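Local coordinates for membrane-anchored mycosin mycp1 (Mycobacterium thermoresistibile, PDB 4HVL), which is a subtilisin-like serine protease of the ESX-1 (type VII) secretion system, which probably cleaves proteins through a catalytic charge relay, at residues A11-E16 and S161-I166; P80-G85 and D125-S130; I191-V196 and Q243-P248; A209-A214 and P253-V258. All coordinates share one frame; numbering follows the deposited sequence.

Contact 1 (A11-E16 and S161-I166). With ZN (zinc ion), chain C.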
loop_
_atom_site.group_PDB
_atom_site.type_symbol
_atom_site.label_atom_id
_atom_site.label_comp_id
_atom_site.label_asym_id
_atom_site.label_seq_id
_atom_site.Cartn_x
_atom_site.Cartn_y
_atom_site.Cartn_z
ATOM N N ALA A 11 21.723 2.438 9.313
ATOM C CA ALA A 11 21.667 1.252 8.481
ATOM C C ALA A 11 20.920 1.481 7.186
ATOM O O ALA A 11 20.315 0.558 6.671
ATOM C CB ALA A 11 21.031 0.120 9.252
ATOM N N VAL A 12 20.994 2.686 6.625
ATOM C CA VAL A 12 20.302 2.974 5.357
ATOM C C VAL A 12 21.008 2.226 4.234
ATOM O O VAL A 12 22.197 2.372 4.070
ATOM C CB VAL A 12 20.260 4.492 5.047
ATOM C CG1 VAL A 12 19.586 4.774 3.708
ATOM C CG2 VAL A 12 19.515 5.237 6.141
ATOM N N PRO A 13 20.260 1.444 3.441
ATOM C CA PRO A 13 20.857 0.698 2.345
ATOM C C PRO A 13 21.298 1.576 1.181
ATOM O O PRO A 13 20.885 2.725 1.095
ATOM C CB PRO A 13 19.737 -0.231 1.892
ATOM C CG PRO A 13 18.478 0.399 2.358
ATOM C CD PRO A 13 18.792 1.297 3.496
ATOM N N PRO A 14 22.146 1.026 0.290
ATOM C CA PRO A 14 22.539 1.781 -0.883
ATOM C C PRO A 14 21.325 2.103 -1.774
ATOM O O PRO A 14 20.368 1.342 -1.829
ATOM C CB PRO A 14 23.548 0.853 -1.600
ATOM C CG PRO A 14 23.294 -0.514 -1.063
ATOM C CD PRO A 14 22.739 -0.331 0.317
ATOM N N ASP A 15 21.372 3.259 -2.416
ATOM C CA ASP A 15 20.391 3.645 -3.404
ATOM C C ASP A 15 20.735 2.913 -4.695
ATOM O O ASP A 15 21.474 3.415 -5.510
ATOM C CB ASP A 15 20.416 5.160 -3.584
ATOM C CG ASP A 15 19.512 5.641 -4.701
ATOM O OD1 ASP A 15 18.502 4.993 -5.014
ATOM O OD2 ASP A 15 19.869 6.684 -5.285
ATOM N N GLU A 16 20.227 1.699 -4.850
ATOM C CA GLU A 16 20.463 0.936 -6.067
ATOM C C GLU A 16 19.216 0.177 -6.428
ATOM O O GLU A 16 18.530 -0.333 -5.546
ATOM C CB GLU A 16 21.629 -0.039 -5.850
ATOM C CG GLU A 16 22.125 -0.757 -7.086
ATOM C CD GLU A 16 22.560 0.179 -8.221
ATOM O OE1 GLU A 16 23.789 0.398 -8.378
ATOM O OE2 GLU A 16 21.680 0.668 -8.989
ATOM N N SER A 161 15.300 -5.876 -0.958
ATOM C CA SER A 161 15.000 -5.036 -2.159
ATOM C C SER A 161 13.990 -3.899 -1.865
ATOM O O SER A 161 14.059 -2.804 -2.446
ATOM C CB SER A 161 14.532 -5.898 -3.334
ATOM O OG SER A 161 13.241 -6.408 -3.121
ATOM N N LEU A 162 13.063 -4.165 -0.956
ATOM C CA LEU A 162 12.135 -3.160 -0.508
ATOM C C LEU A 162 12.834 -1.986 0.180
ATOM O O LEU A 162 12.483 -0.832 -0.047
ATOM C CB LEU A 162 11.130 -3.768 0.476
ATOM C CG LEU A 162 10.115 -2.741 0.953
ATOM C CD1 LEU A 162 9.239 -2.287 -0.211
ATOM C CD2 LEU A 162 9.286 -3.305 2.093
ATOM N N ALA A 163 13.805 -2.285 1.043
ATOM C CA ALA A 163 14.503 -1.233 1.747
ATOM C C ALA A 163 15.156 -0.297 0.737
ATOM O O ALA A 163 15.043 0.909 0.860
ATOM C CB ALA A 163 15.536 -1.804 2.697
ATOM N N ARG A 164 15.804 -0.850 -0.281
ATOM C CA ARG A 164 16.403 -0.013 -1.325
ATOM C C ARG A 164 15.343 0.770 -2.123
ATOM O O ARG A 164 15.563 1.926 -2.526
ATOM C CB ARG A 164 17.261 -0.852 -2.281
ATOM C CG ARG A 164 18.518 -1.424 -1.642
ATOM C CD ARG A 164 19.443 -2.114 -2.645
ATOM N NE ARG A 164 19.008 -3.482 -2.957
ATOM C CZ ARG A 164 18.357 -3.874 -4.058
ATOM N NH1 ARG A 164 18.012 -3.025 -5.013
ATOM N NH2 ARG A 164 18.024 -5.155 -4.191
ATOM N N ALA A 165 14.202 0.138 -2.383
ATOM C CA ALA A 165 13.144 0.797 -3.127
ATOM C C ALA A 165 12.594 2.012 -2.375
ATOM O O ALA A 165 12.203 3.009 -3.003
ATOM C CB ALA A 165 12.013 -0.190 -3.453
ATOM N N ILE A 166 12.557 1.938 -1.051
ATOM C CA ILE A 166 12.070 3.056 -0.243
ATOM C C ILE A 166 13.096 4.195 -0.314
ATOM O O ILE A 166 12.713 5.353 -0.519
ATOM C CB ILE A 166 11.774 2.620 1.217
ATOM C CG1 ILE A 166 10.587 1.653 1.254
ATOM C CG2 ILE A 166 11.440 3.811 2.086
ATOM C CD1 ILE A 166 10.496 0.811 2.513
HETATM ZN ZN ZN C . 17.973 5.777 -6.820
#
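Residues 11-16 have no regular secondary structure and run past helix segment 161-166, where Pro13, Pro14 and Glu16 meet Ala163 and Arg164. Asp15 is the centre of an inverse gamma turn, closed by a weak bond from Glu16 N to Pro14 O. The turn brings the Glu16 carbonyl to the end of Arg164. Arg164 NH1 donates to Glu16 O at 2.8 Å, with an N-H...O angle of 155°. The acceptor lies at the edge of the guanidinium, close to its plane, while NH1 stands well above the carbonyl plane. A bend at chi3 (-81°) turns the guanidinium toward this oxygen. NH1 also bonds Gly18 O, so two loop carbonyls fix the rotation of the group. The aliphatic part of Arg164 lies along the loop. Its CG is 3.3 Å from Pro14 O and also touches Pro13 CB. Next to it, Pro13 CG rests on Ala163 CB at 3.7 Å.

The Asp15 CB points away from the helix. CG sits anti to the backbone N (chi1 174°), and OD1 binds a zinc ion at 2.0 Å. His168, further along the same helix, is a second ligand of that zinc. The metal thus ties the N-terminal loop to helix 154-171 beside Arg164. Asp15 OD2 is hydrogen-bonded to Asn171 ND2.

The contact lies near the surface. Helix 154-171 lies between the loop and strand 65-70, which Leu162 and Ile166 touch, while Val12 and Ala163 also reach helix 194-206.

Contact 2 (P80-G85 and D125-S130); sequences PAEPGG and DARILS
Glu82 and Leu129 pair in register between two parallel strands, 82-86 and 127-132, at one edge of the seven-stranded parallel sheet of the subtilisin fold. The close-packed part is the backbone ladder. Glu82 N donates to Ile128 O at 2.8 Å, and Ser130 N donates to Glu82 O at 2.9 Å, nearly straight at 171°. Glu82 is therefore held through both its N and its O. A weak bond from Gly84 N to Ser130 O follows. Ala81 CB packs on Ile128 CG2 at 3.7 Å. The CG2 branch of Ile128 meets the alanine, and the CG1 branch carries CD1 to Pro80 CD. Helix 102-110 covers Ile128 through Ala106 and Ala110.

The more exposed side is polar. Arg127 forms a salt bridge with Glu82, whose chain runs extended beyond CG. The two chains meet roughly perpendicular, with carboxylate and guanidinium planes 67° apart. Arg127 NH2 reaches Glu82 OE1 at 2.8 Å, from above the carboxylate plane. Arg127 NH1 is hydrogen-bonded to Thr65 OG1. A water bridges the two segments near the strand starts: it donates to Pro80 O and to Glu82 OE2, and accepts from Ile128 N at 3.0 Å.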
loop_
_atom_site.group_PDB
_atom_site.type_symbol
_atom_site.label_atom_id
_atom_site.label_comp_id
_atom_site.label_asym_id
_atom_site.label_seq_id
_atom_site.Cartn_x
_atom_site.Cartn_y
_atom_site.Cartn_z
ATOM N N PRO A 80 -1.133 8.369 -15.899
ATOM C CA PRO A 80 0.085 8.805 -16.590
ATOM C C PRO A 80 1.347 8.631 -15.751
ATOM O O PRO A 80 2.051 9.600 -15.458
ATOM C CB PRO A 80 -0.193 10.289 -16.877
ATOM C CG PRO A 80 -1.052 10.708 -15.743
ATOM C CD PRO A 80 -1.951 9.527 -15.480
ATOM N N ALA A 81 1.638 7.394 -15.383
ATOM C CA ALA A 81 2.758 7.101 -14.511
ATOM C C ALA A 81 4.114 7.352 -15.157
ATOM O O ALA A 81 4.253 7.276 -16.368
ATOM C CB ALA A 81 2.680 5.657 -14.033
ATOM N N GLU A 82 5.109 7.625 -14.312
ATOM C CA GLU A 82 6.478 7.877 -14.737
ATOM C C GLU A 82 7.393 6.804 -14.139
ATOM O O GLU A 82 7.073 6.242 -13.079
ATOM C CB GLU A 82 6.897 9.284 -14.330
ATOM C CG GLU A 82 6.120 10.371 -15.067
ATOM C CD GLU A 82 6.319 11.761 -14.464
ATOM O OE1 GLU A 82 7.440 12.285 -14.565
ATOM O OE2 GLU A 82 5.365 12.335 -13.881
ATOM N N PRO A 83 8.498 6.477 -14.842
ATOM C CA PRO A 83 9.395 5.435 -14.372
ATOM C C PRO A 83 9.963 5.735 -12.972
ATOM O O PRO A 83 10.501 6.816 -12.733
ATOM C CB PRO A 83 10.531 5.402 -15.425
ATOM C CG PRO A 83 10.168 6.395 -16.505
ATOM C CD PRO A 83 8.851 7.023 -16.174
ATOM N N GLY A 84 9.810 4.802 -12.049
ATOM C CA GLY A 84 10.413 4.934 -10.721
ATOM C C GLY A 84 11.433 3.852 -10.419
ATOM O O GLY A 84 12.015 3.839 -9.346
ATOM N N GLY A 85 11.650 2.941 -11.362
ATOM C CA GLY A 85 12.579 1.835 -11.160
ATOM C C GLY A 85 11.935 0.465 -10.981
ATOM O O GLY A 85 10.738 0.336 -10.647
ATOM N N ASP A 125 -4.953 15.042 -9.937
ATOM C CA ASP A 125 -3.929 15.938 -10.455
ATOM C C ASP A 125 -2.510 15.572 -9.980
ATOM O O ASP A 125 -1.554 16.255 -10.337
ATOM C CB ASP A 125 -4.249 17.413 -10.120
ATOM C CG ASP A 125 -5.383 18.001 -11.001
ATOM O OD1 ASP A 125 -5.561 17.592 -12.173
ATOM O OD2 ASP A 125 -6.106 18.909 -10.511
ATOM N N ALA A 126 -2.359 14.491 -9.216
ATOM C CA ALA A 126 -1.046 14.142 -8.686
ATOM C C ALA A 126 -0.181 13.507 -9.771
ATOM O O ALA A 126 -0.704 12.892 -10.693
ATOM C CB ALA A 126 -1.191 13.204 -7.506
ATOM N N ARG A 127 1.130 13.657 -9.666
ATOM C CA ARG A 127 2.031 12.810 -10.458
ATOM C C ARG A 127 2.147 11.434 -9.795
ATOM O O ARG A 127 1.970 11.311 -8.581
ATOM C CB ARG A 127 3.418 13.426 -10.584
ATOM C CG ARG A 127 3.494 14.550 -11.600
ATOM C CD ARG A 127 4.809 15.321 -11.506
ATOM N NE ARG A 127 5.941 14.624 -12.124
ATOM C CZ ARG A 127 7.043 14.191 -11.497
ATOM N NH1 ARG A 127 7.210 14.343 -10.179
ATOM N NH2 ARG A 127 8.001 13.584 -12.192
ATOM N N ILE A 128 2.452 10.420 -10.600
ATOM C CA ILE A 128 2.626 9.038 -10.146
ATOM C C ILE A 128 4.000 8.539 -10.598
ATOM O O ILE A 128 4.292 8.553 -11.800
ATOM C CB ILE A 128 1.588 8.128 -10.836
ATOM C CG1 ILE A 128 0.170 8.530 -10.457
ATOM C CG2 ILE A 128 1.837 6.654 -10.536
ATOM C CD1 ILE A 128 -0.793 8.366 -11.619
ATOM N N LEU A 129 4.827 8.107 -9.652
ATOM C CA LEU A 129 6.075 7.402 -9.965
ATOM C C LEU A 129 5.862 5.924 -9.658
ATOM O O LEU A 129 5.384 5.592 -8.558
ATOM C CB LEU A 129 7.214 7.942 -9.121
ATOM C CG LEU A 129 7.390 9.451 -9.231
ATOM C CD1 LEU A 129 8.536 9.908 -8.345
ATOM C CD2 LEU A 129 7.617 9.875 -10.677
ATOM N N SER A 130 6.169 5.054 -10.622
ATOM C CA SER A 130 5.961 3.601 -10.469
ATOM C C SER A 130 7.265 2.839 -10.199
ATOM O O SER A 130 8.185 2.834 -11.015
ATOM C CB SER A 130 5.275 3.012 -11.713
ATOM O OG SER A 130 5.105 1.592 -11.601
HETATM O O HOH W 1 2.594 11.349 -13.429
#

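Contact 3 (I191-V196 and Q243-P248); sequences IDETGV and QTIVSP
Ser247 and Glu193, both buried, make the polar link across the contact. Ser247 OG donates to Glu193 OE1 at 2.5 Å, a short bond that uses the syn lone pair of the carboxylate. Glu193 CG lies between the backbone N and the carbonyl carbon (chi1 57°), and the chain then extends to carry the carboxylate to the strand. Tyr251 OH also bonds OE1, and Tyr185 OH bonds OE2. Three hydroxyls thus satisfy this buried acid.

Helix-end bonds shape the first segment. Glu193 is the N-cap residue of helix 194-206. Just before it, Asp192 OD1 takes Thr194 N at 3.2 Å in an Asx turn, and Thr194 OG1 at 3.0 Å. The two donors come from opposite faces of the carboxylate plane.

Apolar packing is slight. Val196 CG1 touches Pro248 CB at 3.9 Å. A cis peptide bond precedes Pro248.

The contact joins the start of helix 194-206 to the end of strand 244-247. That strand pairs antiparallel with strand 183-186. Ser247 and Pro248 also touch helix 154-171, through Leu159 and Leu162.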
loop_
_atom_site.group_PDB
_atom_site.type_symbol
_atom_site.label_atom_id
_atom_site.label_comp_id
_atom_site.label_asym_id
_atom_site.label_seq_id
_atom_site.Cartn_x
_atom_site.Cartn_y
_atom_site.Cartn_z
ATOM N N ILE A 191 13.615 -12.060 10.642
ATOM C CA ILE A 191 14.507 -11.681 9.545
ATOM C C ILE A 191 15.244 -10.417 9.981
ATOM O O ILE A 191 14.647 -9.564 10.642
ATOM C CB ILE A 191 13.660 -11.393 8.272
ATOM C CG1 ILE A 191 13.172 -12.710 7.645
ATOM C CG2 ILE A 191 14.431 -10.573 7.255
ATOM C CD1 ILE A 191 11.996 -12.546 6.698
ATOM N N ASP A 192 16.520 -10.256 9.615
ATOM C CA ASP A 192 17.196 -8.994 9.899
ATOM C C ASP A 192 16.756 -7.993 8.810
ATOM O O ASP A 192 17.168 -8.091 7.688
ATOM C CB ASP A 192 18.740 -9.149 9.979
ATOM C CG ASP A 192 19.480 -7.787 10.056
ATOM O OD1 ASP A 192 18.807 -6.727 10.216
ATOM O OD2 ASP A 192 20.738 -7.759 9.920
ATOM N N GLU A 193 15.876 -7.063 9.156
ATOM C CA GLU A 193 15.333 -6.104 8.195
ATOM C C GLU A 193 15.540 -4.672 8.700
ATOM O O GLU A 193 14.730 -3.771 8.435
ATOM C CB GLU A 193 13.857 -6.383 7.957
ATOM C CG GLU A 193 12.977 -6.363 9.221
ATOM C CD GLU A 193 11.533 -5.985 8.912
ATOM O OE1 GLU A 193 11.308 -4.911 8.331
ATOM O OE2 GLU A 193 10.621 -6.756 9.192
ATOM N N THR A 194 16.614 -4.505 9.469
ATOM C CA THR A 194 17.141 -3.220 9.956
ATOM C C THR A 194 17.159 -2.148 8.859
ATOM O O THR A 194 16.793 -0.985 9.087
ATOM C CB THR A 194 18.565 -3.494 10.550
ATOM O OG1 THR A 194 18.396 -4.239 11.763
ATOM C CG2 THR A 194 19.308 -2.242 10.893
ATOM N N GLY A 195 17.538 -2.564 7.655
ATOM C CA GLY A 195 17.519 -1.694 6.500
ATOM C C GLY A 195 16.163 -1.133 6.149
ATOM O O GLY A 195 16.089 0.002 5.675
ATOM N N VAL A 196 15.088 -1.901 6.361
ATOM C CA VAL A 196 13.759 -1.407 6.029
ATOM C C VAL A 196 13.400 -0.254 6.954
ATOM O O VAL A 196 12.932 0.793 6.503
ATOM C CB VAL A 196 12.674 -2.514 6.042
ATOM C CG1 VAL A 196 11.282 -1.928 5.770
ATOM C CG2 VAL A 196 13.010 -3.598 5.027
ATOM N N GLN A 243 1.673 -13.175 16.471
ATOM C CA GLN A 243 2.412 -14.326 15.925
ATOM C C GLN A 243 3.066 -14.028 14.566
ATOM O O GLN A 243 4.096 -14.626 14.229
ATOM C CB GLN A 243 1.466 -15.511 15.749
ATOM C CG GLN A 243 0.701 -15.859 17.015
ATOM C CD GLN A 243 -0.395 -16.885 16.780
ATOM O OE1 GLN A 243 -0.853 -17.098 15.639
ATOM N NE2 GLN A 243 -0.836 -17.521 17.862
ATOM N N THR A 244 2.436 -13.151 13.781
ATOM C CA THR A 244 2.881 -12.825 12.435
ATOM C C THR A 244 3.289 -11.348 12.334
ATOM O O THR A 244 2.482 -10.456 12.554
ATOM C CB THR A 244 1.777 -13.149 11.411
ATOM O OG1 THR A 244 1.439 -14.530 11.508
ATOM C CG2 THR A 244 2.223 -12.863 9.981
ATOM N N ILE A 245 4.565 -11.109 12.056
ATOM C CA ILE A 245 5.061 -9.781 11.740
ATOM C C ILE A 245 4.681 -9.482 10.286
ATOM O O ILE A 245 4.856 -10.342 9.411
ATOM C CB ILE A 245 6.600 -9.712 11.904
ATOM C CG1 ILE A 245 7.007 -10.022 13.355
ATOM C CG2 ILE A 245 7.167 -8.371 11.430
ATOM C CD1 ILE A 245 6.303 -9.160 14.390
ATOM N N VAL A 246 4.119 -8.301 10.048
ATOM C CA VAL A 246 3.908 -7.762 8.698
ATOM C C VAL A 246 4.800 -6.530 8.541
ATOM O O VAL A 246 4.734 -5.588 9.361
ATOM C CB VAL A 246 2.429 -7.370 8.462
ATOM C CG1 VAL A 246 2.215 -6.931 7.019
ATOM C CG2 VAL A 246 1.501 -8.541 8.797
ATOM N N SER A 247 5.641 -6.534 7.514
ATOM C CA SER A 247 6.593 -5.433 7.287
ATOM C C SER A 247 6.397 -4.845 5.891
ATOM O O SER A 247 6.236 -5.588 4.936
ATOM C CB SER A 247 8.042 -5.920 7.410
ATOM O OG SER A 247 8.974 -4.840 7.328
ATOM N N PRO A 248 6.483 -3.513 5.761
ATOM C CA PRO A 248 6.897 -2.517 6.758
ATOM C C PRO A 248 5.733 -2.006 7.630
ATOM O O PRO A 248 5.889 -1.032 8.371
ATOM C CB PRO A 248 7.445 -1.394 5.891
ATOM C CG PRO A 248 6.544 -1.431 4.704
ATOM C CD PRO A 248 6.293 -2.892 4.438
#

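Contact 4 (A209-A214 and P253-V258); sequences AVVIAA and PLVLTV. With IMD (imidazole), chain K.
Ile212 packs against Leu256 and Val258 at the apolar centre of a parallel strand pair, 210-214 with 256-261, in the main sheet of the subtilisin fold. Ile212 CG2 meets Val258 CG2 at 3.6 Å. Its other branch carries CD1 to Leu256 CB at 3.9 Å, and the two side chains run alongside each other in the same direction. With CG1 anti to the carbonyl carbon (chi1 -54°) and CG2 anti to the backbone N, the isoleucine straddles two residues of the neighbouring strand. Helix 311-328 covers this face through Val318 and Ser319, and Leu256 also reaches helix 334-343. On the other face Ala213 pairs with Thr257. There Val211 CG1 touches Val255 CG1 at 3.8 Å, and helix 194-206 packs on both valines. The sheet is thus sandwiched between helices at this point.

Backbone bonds join the strands in register. Leu256 N donates to Val211 O. Ala213 N donates to Leu256 O at 3.0 Å, and Val258 N to Ala213 O at 2.8 Å. Thr257 OG1 is bonded to Ala249 O. At the strand end, the side chain of Ala214 comes about 5 Å from that of Ser312, the predicted nucleophile of the charge relay.

Toward the strand starts the contact becomes polar. Where the next bond would join Val211 N to Leu254 O, a water stands between them, accepting from Val211 N and donating to Leu254 O at 2.7 Å. Further out, an imidazole, probably from the crystallisation liquor, makes a weak bond from N3 to Pro253 O at 2.8 Å.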
loop_
_atom_site.group_PDB
_atom_site.type_symbol
_atom_site.label_atom_id
_atom_site.label_comp_id
_atom_site.label_asym_id
_atom_site.label_seq_id
_atom_site.Cartn_x
_atom_site.Cartn_y
_atom_site.Cartn_z
ATOM N N ALA A 209 8.753 12.820 3.373
ATOM C CA ALA A 209 7.728 12.030 2.699
ATOM C C ALA A 209 6.817 11.329 3.679
ATOM O O ALA A 209 7.238 10.849 4.731
ATOM C CB ALA A 209 8.348 11.010 1.756
ATOM N N VAL A 210 5.552 11.284 3.313
ATOM C CA VAL A 210 4.553 10.554 4.072
ATOM C C VAL A 210 4.622 9.145 3.542
ATOM O O VAL A 210 4.585 8.978 2.329
ATOM C CB VAL A 210 3.149 11.091 3.796
ATOM C CG1 VAL A 210 2.085 10.082 4.247
ATOM C CG2 VAL A 210 2.966 12.433 4.479
ATOM N N VAL A 211 4.737 8.150 4.423
ATOM C CA VAL A 211 4.756 6.754 3.984
ATOM C C VAL A 211 3.508 6.025 4.437
ATOM O O VAL A 211 3.218 5.995 5.602
ATOM C CB VAL A 211 6.003 5.989 4.493
ATOM C CG1 VAL A 211 6.012 4.585 3.916
ATOM C CG2 VAL A 211 7.275 6.714 4.069
ATOM N N ILE A 212 2.797 5.418 3.498
ATOM C CA ILE A 212 1.569 4.670 3.773
ATOM C C ILE A 212 1.826 3.197 3.422
ATOM O O ILE A 212 2.387 2.899 2.370
ATOM C CB ILE A 212 0.398 5.181 2.928
ATOM C CG1 ILE A 212 0.186 6.694 3.077
ATOM C CG2 ILE A 212 -0.870 4.435 3.276
ATOM C CD1 ILE A 212 -0.089 7.218 4.483
ATOM N N ALA A 213 1.429 2.283 4.304
ATOM C CA ALA A 213 1.628 0.856 4.062
ATOM C C ALA A 213 0.320 0.062 4.144
ATOM O O ALA A 213 -0.538 0.334 4.988
ATOM C CB ALA A 213 2.630 0.275 5.054
ATOM N N ALA A 214 0.201 -0.946 3.287
ATOM C CA ALA A 214 -0.893 -1.892 3.349
ATOM C C ALA A 214 -0.798 -2.739 4.617
ATOM O O ALA A 214 0.289 -3.182 4.999
ATOM C CB ALA A 214 -0.845 -2.796 2.125
ATOM N N PRO A 253 4.523 4.266 14.329
ATOM C CA PRO A 253 3.855 5.329 13.564
ATOM C C PRO A 253 4.721 6.009 12.508
ATOM O O PRO A 253 4.302 7.028 11.925
ATOM C CB PRO A 253 3.451 6.319 14.654
ATOM C CG PRO A 253 4.526 6.185 15.696
ATOM C CD PRO A 253 5.050 4.775 15.613
ATOM N N LEU A 254 5.909 5.476 12.241
ATOM C CA LEU A 254 6.717 6.003 11.128
ATOM C C LEU A 254 5.961 5.916 9.824
ATOM O O LEU A 254 6.102 6.773 8.964
ATOM C CB LEU A 254 8.027 5.224 10.956
ATOM C CG LEU A 254 9.176 5.546 11.866
ATOM C CD1 LEU A 254 10.429 4.879 11.288
ATOM C CD2 LEU A 254 9.366 7.046 11.993
ATOM N N VAL A 255 5.193 4.840 9.686
ATOM C CA VAL A 255 4.281 4.647 8.583
ATOM C C VAL A 255 2.857 4.638 9.142
ATOM O O VAL A 255 2.623 4.292 10.299
ATOM C CB VAL A 255 4.535 3.304 7.839
ATOM C CG1 VAL A 255 6.000 3.140 7.432
ATOM C CG2 VAL A 255 4.063 2.109 8.655
ATOM N N LEU A 256 1.907 5.020 8.310
ATOM C CA LEU A 256 0.490 4.776 8.588
ATOM C C LEU A 256 0.034 3.503 7.838
ATOM O O LEU A 256 -0.019 3.446 6.605
ATOM C CB LEU A 256 -0.343 5.985 8.175
ATOM C CG LEU A 256 -1.866 5.872 8.269
ATOM C CD1 LEU A 256 -2.256 5.541 9.705
ATOM C CD2 LEU A 256 -2.542 7.150 7.796
ATOM N N THR A 257 -0.297 2.485 8.615
ATOM C CA THR A 257 -0.675 1.193 8.098
ATOM C C THR A 257 -2.189 1.080 8.005
ATOM O O THR A 257 -2.907 1.368 8.966
ATOM C CB THR A 257 -0.079 0.098 9.003
ATOM O OG1 THR A 257 1.341 0.170 8.909
ATOM C CG2 THR A 257 -0.560 -1.303 8.611
ATOM N N VAL A 258 -2.660 0.662 6.829
ATOM C CA VAL A 258 -4.066 0.744 6.476
ATOM C C VAL A 258 -4.693 -0.644 6.261
ATOM O O VAL A 258 -4.308 -1.395 5.340
ATOM C CB VAL A 258 -4.270 1.593 5.194
ATOM C CG1 VAL A 258 -5.746 1.883 4.952
ATOM C CG2 VAL A 258 -3.479 2.885 5.285
HETATM N N1 IMD K . 7.007 10.455 12.303
HETATM C C2 IMD K . 6.202 9.391 12.230
HETATM N N3 IMD K . 5.436 9.514 11.123
HETATM C C4 IMD K . 5.777 10.648 10.490
HETATM C C5 IMD K . 6.755 11.258 11.247
HETATM O O HOH W 2 4.642 8.267 7.228
#

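In the fold
Contacts 2 and 4 belong to the same parallel sheet. Contact 2 pairs its edge strand 82-86 with 127-132, and contact 4 joins the adjacent strands 210-214 and 256-261, toward the other edge, with centres about 19 Å apart. Contacts 1 and 3 lie beside the sheet and touch each other, Ala163 packing on Val196; their centres are about 14 Å apart. Contact 3 also touches contact 4, where Pro248 meets Val255. In sequence, contact 2 falls between the two segments of contact 1. Contacts 3 and 4 follow and interlock, their segments alternating along the chain. Contacts 1, 3 and 4 form a touching chain from the N-terminal loop to the sheet, while contact 2 stands apart at its edge.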